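Local structure of CCN family member 3 (Rattus norvegicus, 5NB8) at residues Y13-H26 with C29-L42. The protein is a secreted CCN-family signalling factor, here its von Willebrand factor C domain, that acts through integrins and NOTCH1 in cell adhesion, proliferation, migration and differentiation. Sequence-based numbering, arbitrary orientation.
Sequences YRNGEKFEPNCQYH and CRDGQIGCVPRCQL
His26 and Val37 pair by two backbone hydrogen bonds, His26 N to Val37 O (3.0 Å) and Val37 N to His26 O (2.8 Å), inside the three-stranded antiparallel sheet of the von Willebrand factor C domain. Strand 25-30 is the middle strand, between 18-19 and 33-38, so the contact takes in parts of two successive hairpins. Beyond this pair, Arg39 N donates to Gln24 O, which also accepts from a water bound to Cys40 N. At the other end, Gly16 N donates to Cys29 O, and Cys29 N reaches Glu17 O in a nearly straight bond (174°). Asn15 extends the grip with its side chain: with CG anti to the backbone N, the amide swings out far enough for OD1 to receive Asp31 N at 2.8 Å, from above the amide plane. Asp31 OD1 accepts a hydrogen bond from Gly3 N.

Apolar contacts line the sheet. Ile34 CD1 meets the edge of the Phe19 ring at CE1 (3.5 Å), while one face of that ring lies against Tyr13. Tyr25 leans obliquely over the neighbouring strand, its CE2 3.9 Å from Pro38 CB and its CD2 near Cys36 CB. Disulfides tie the same region together, Cys29 to Cys6 and Cys36 to Cys27, while two more run farther along the chain, Cys23 to Cys63 and Cys40 to Cys64.

A salt bridge joins Arg39 and Glu20. The Arg39 chain bends at chi3 (58°), laying one guanidinium face over Cys23 O, and its NH2 lies 2.8 Å from Glu20 OE1, with a weak hydrogen bond and the carboxylate turned 80° from the guanidinium plane.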
# COMPACT_ATOMS: atom_id res chain seq x y z
N TYR A 13 -6.87 15.10 7.79
CA TYR A 13 -5.42 15.15 7.81
C TYR A 13 -4.99 16.54 7.35
O TYR A 13 -5.55 17.09 6.41
CB TYR A 13 -4.82 14.05 6.92
CG TYR A 13 -5.14 12.67 7.47
CD1 TYR A 13 -4.42 12.14 8.53
CD2 TYR A 13 -6.20 11.93 6.97
CE1 TYR A 13 -4.73 10.89 9.07
CE2 TYR A 13 -6.51 10.69 7.49
CZ TYR A 13 -5.78 10.17 8.52
OH TYR A 13 -6.12 8.94 9.02
N ARG A 14 -3.99 17.11 8.03
CA ARG A 14 -3.61 18.46 7.70
C ARG A 14 -2.68 18.46 6.49
O ARG A 14 -2.07 17.44 6.15
CB ARG A 14 -2.96 19.15 8.91
CG ARG A 14 -4.00 19.59 9.96
CD ARG A 14 -3.37 20.12 11.24
NE ARG A 14 -2.64 19.07 11.94
CZ ARG A 14 -1.31 18.95 11.95
NH1 ARG A 14 -0.56 19.85 11.31
NH2 ARG A 14 -0.74 17.95 12.61
N ASN A 15 -2.64 19.59 5.80
CA ASN A 15 -1.73 19.78 4.68
C ASN A 15 -0.32 19.41 5.12
O ASN A 15 0.13 19.78 6.20
CB ASN A 15 -1.76 21.23 4.19
CG ASN A 15 -0.81 21.49 3.03
OD1 ASN A 15 -0.70 20.68 2.09
ND2 ASN A 15 -0.10 22.62 3.08
N GLY A 16 0.37 18.65 4.27
CA GLY A 16 1.68 18.14 4.62
C GLY A 16 1.71 17.00 5.62
O GLY A 16 2.80 16.45 5.86
N GLU A 17 0.58 16.61 6.22
CA GLU A 17 0.56 15.52 7.20
C GLU A 17 0.63 14.15 6.51
O GLU A 17 0.07 13.95 5.43
CB GLU A 17 -0.69 15.61 8.09
CG GLU A 17 -0.81 14.54 9.19
CD GLU A 17 -1.97 14.78 10.18
OE1 GLU A 17 -2.74 15.75 10.02
OE2 GLU A 17 -2.11 13.98 11.14
N LYS A 18 1.30 13.21 7.16
CA LYS A 18 1.49 11.85 6.66
C LYS A 18 0.81 10.83 7.57
O LYS A 18 0.77 10.99 8.79
CB LYS A 18 2.98 11.52 6.56
CG LYS A 18 3.74 12.35 5.52
CD LYS A 18 5.22 12.01 5.52
CE LYS A 18 5.98 12.88 4.52
NZ LYS A 18 5.65 12.58 3.09
N PHE A 19 0.30 9.75 6.97
CA PHE A 19 -0.36 8.73 7.78
C PHE A 19 -0.29 7.40 7.05
O PHE A 19 0.08 7.32 5.88
CB PHE A 19 -1.82 9.10 8.06
CG PHE A 19 -2.67 9.17 6.82
CD1 PHE A 19 -2.62 10.30 6.00
CD2 PHE A 19 -3.51 8.13 6.47
CE1 PHE A 19 -3.39 10.37 4.86
CE2 PHE A 19 -4.29 8.20 5.33
CZ PHE A 19 -4.22 9.34 4.52
N GLU A 20 -0.68 6.35 7.77
CA GLU A 20 -0.70 4.99 7.23
C GLU A 20 -2.09 4.41 7.44
O GLU A 20 -2.47 4.12 8.60
CB GLU A 20 0.35 4.13 7.91
CG GLU A 20 1.70 4.81 8.00
CD GLU A 20 2.66 4.05 8.88
OE1 GLU A 20 2.41 2.84 9.10
OE2 GLU A 20 3.64 4.66 9.35
N PRO A 21 -2.89 4.24 6.39
CA PRO A 21 -4.21 3.63 6.60
C PRO A 21 -4.09 2.15 6.93
O PRO A 21 -4.98 1.60 7.61
CB PRO A 21 -4.93 3.87 5.27
CG PRO A 21 -3.81 3.92 4.24
CD PRO A 21 -2.61 4.50 4.97
N ASN A 22 -3.02 1.50 6.48
CA ASN A 22 -2.65 0.14 6.88
C ASN A 22 -1.14 0.03 6.72
O ASN A 22 -0.48 0.98 6.27
CB ASN A 22 -3.40 -0.91 6.05
CG ASN A 22 -3.26 -0.69 4.55
OD1 ASN A 22 -2.14 -0.58 4.03
ND2 ASN A 22 -4.38 -0.56 3.86
N CYS A 23 -0.57 -1.12 7.09
CA CYS A 23 0.88 -1.32 7.03
C CYS A 23 1.42 -1.32 5.61
O CYS A 23 2.63 -1.18 5.42
CB CYS A 23 1.26 -2.64 7.73
SG CYS A 23 0.73 -4.12 6.83
N GLN A 24 0.56 -1.46 4.61
CA GLN A 24 1.01 -1.58 3.23
C GLN A 24 1.16 -0.24 2.51
O GLN A 24 1.73 -0.22 1.41
CB GLN A 24 0.04 -2.48 2.45
CG GLN A 24 -0.04 -3.90 3.04
CD GLN A 24 -0.66 -4.88 2.08
OE1 GLN A 24 -1.18 -4.49 1.04
NE2 GLN A 24 -0.59 -6.17 2.41
N TYR A 25 0.69 0.86 3.07
CA TYR A 25 0.71 2.13 2.34
C TYR A 25 1.13 3.30 3.23
O TYR A 25 0.87 3.31 4.43
CB TYR A 25 -0.65 2.42 1.70
CG TYR A 25 -0.80 1.70 0.39
CD1 TYR A 25 -1.31 0.41 0.34
CD2 TYR A 25 -0.39 2.29 -0.79
CE1 TYR A 25 -1.43 -0.27 -0.86
CE2 TYR A 25 -0.49 1.61 -2.00
CZ TYR A 25 -1.02 0.33 -2.02
OH TYR A 25 -1.13 -0.34 -3.21
N HIS A 26 1.79 4.28 2.61
CA HIS A 26 2.19 5.52 3.26
C HIS A 26 1.57 6.66 2.46
O HIS A 26 1.81 6.77 1.26
CB HIS A 26 3.71 5.64 3.29
CG HIS A 26 4.22 6.90 3.93
ND1 HIS A 26 4.23 7.09 5.29
CD2 HIS A 26 4.74 8.02 3.38
CE1 HIS A 26 4.73 8.29 5.56
NE2 HIS A 26 5.06 8.87 4.42
N CYS A 29 -1.08 14.08 2.72
CA CYS A 29 -2.06 15.08 2.33
C CYS A 29 -1.32 16.28 1.76
O CYS A 29 -0.42 16.83 2.41
CB CYS A 29 -2.90 15.48 3.53
SG CYS A 29 -3.92 16.93 3.26
N ARG A 30 -1.67 16.69 0.54
CA ARG A 30 -1.03 17.82 -0.13
C ARG A 30 -2.12 18.72 -0.70
O ARG A 30 -2.71 18.40 -1.73
CB ARG A 30 -0.09 17.38 -1.26
CG ARG A 30 0.98 16.35 -0.90
CD ARG A 30 1.93 16.10 -2.08
NE ARG A 30 2.85 15.00 -1.80
CZ ARG A 30 2.54 13.71 -1.96
NH1 ARG A 30 3.43 12.77 -1.68
NH2 ARG A 30 1.34 13.37 -2.41
N ASP A 31 -2.38 19.85 -0.02
CA ASP A 31 -3.30 20.86 -0.52
C ASP A 31 -4.66 20.27 -0.88
O ASP A 31 -5.21 20.52 -1.95
CB ASP A 31 -2.69 21.60 -1.71
CG ASP A 31 -1.32 22.18 -1.39
OD1 ASP A 31 -1.24 23.04 -0.49
OD2 ASP A 31 -0.33 21.77 -2.01
N GLY A 32 -5.20 19.45 0.02
CA GLY A 32 -6.53 18.91 -0.15
C GLY A 32 -6.60 17.58 -0.88
O GLY A 32 -7.69 17.03 -1.01
N GLN A 33 -5.48 17.06 -1.37
CA GLN A 33 -5.50 15.80 -2.11
C GLN A 33 -4.53 14.81 -1.47
O GLN A 33 -3.39 15.17 -1.17
CB GLN A 33 -5.13 16.02 -3.57
CG GLN A 33 -5.08 14.73 -4.38
CD GLN A 33 -4.98 15.04 -5.86
OE1 GLN A 33 -4.17 15.87 -6.28
NE2 GLN A 33 -5.83 14.40 -6.65
N ILE A 34 -4.99 13.57 -1.25
CA ILE A 34 -4.17 12.51 -0.68
C ILE A 34 -3.47 11.75 -1.79
O ILE A 34 -4.12 11.28 -2.73
CB ILE A 34 -5.01 11.52 0.15
CG1 ILE A 34 -5.70 12.20 1.33
CG2 ILE A 34 -4.08 10.36 0.63
CD1 ILE A 34 -4.78 12.55 2.45
N GLY A 35 -2.16 11.55 -1.63
CA GLY A 35 -1.43 10.58 -2.43
C GLY A 35 -0.77 9.58 -1.50
O GLY A 35 -0.44 9.91 -0.36
N CYS A 36 -0.58 8.35 -2.00
CA CYS A 36 -0.04 7.24 -1.22
C CYS A 36 0.95 6.43 -2.05
O CYS A 36 0.80 6.28 -3.26
CB CYS A 36 -1.15 6.30 -0.73
SG CYS A 36 -2.54 7.04 0.14
N VAL A 37 1.95 5.88 -1.36
CA VAL A 37 2.92 4.99 -2.00
C VAL A 37 2.91 3.62 -1.33
O VAL A 37 2.81 3.53 -0.10
CB VAL A 37 4.33 5.59 -1.97
CG1 VAL A 37 4.43 6.77 -2.93
CG2 VAL A 37 4.67 6.05 -0.56
N PRO A 38 3.07 2.55 -2.10
CA PRO A 38 3.14 1.22 -1.49
C PRO A 38 4.43 1.05 -0.73
O PRO A 38 5.48 1.58 -1.09
CB PRO A 38 3.08 0.27 -2.70
CG PRO A 38 3.64 1.08 -3.83
CD PRO A 38 3.30 2.52 -3.55
N ARG A 39 4.33 0.31 0.37
CA ARG A 39 5.50 -0.07 1.15
C ARG A 39 5.95 -1.50 0.87
O ARG A 39 7.06 -1.87 1.27
CB ARG A 39 5.20 0.11 2.65
CG ARG A 39 4.94 1.59 2.99
CD ARG A 39 4.40 1.78 4.39
NE ARG A 39 5.30 1.23 5.40
CZ ARG A 39 4.99 1.10 6.68
NH1 ARG A 39 5.87 0.59 7.53
NH2 ARG A 39 3.80 1.49 7.12
N CYS A 40 5.15 -2.28 0.17
CA CYS A 40 5.53 -3.63 -0.24
C CYS A 40 6.14 -3.59 -1.63
O CYS A 40 6.09 -2.58 -2.34
CB CYS A 40 4.31 -4.56 -0.20
SG CYS A 40 3.52 -4.73 1.43
N GLN A 41 6.75 -4.71 -2.03
CA GLN A 41 7.27 -4.88 -3.38
C GLN A 41 6.17 -5.44 -4.26
O GLN A 41 5.84 -6.63 -4.17
CB GLN A 41 8.46 -5.84 -3.41
CG GLN A 41 9.79 -5.25 -3.11
CD GLN A 41 10.91 -6.26 -3.33
OE1 GLN A 41 11.25 -6.61 -4.47
NE2 GLN A 41 11.49 -6.72 -2.23
N LEU A 42 5.62 -4.60 -5.14
CA LEU A 42 4.61 -5.08 -6.07
C LEU A 42 5.29 -5.73 -7.27
O LEU A 42 5.19 -5.29 -8.41
CB LEU A 42 3.67 -3.95 -6.48
CG LEU A 42 3.03 -3.31 -5.23
CD1 LEU A 42 1.93 -2.33 -5.55
CD2 LEU A 42 2.50 -4.39 -4.31
O HOH W 1 2.29 -2.13 -0.65
O HOH W 2 2.95 9.37 0.24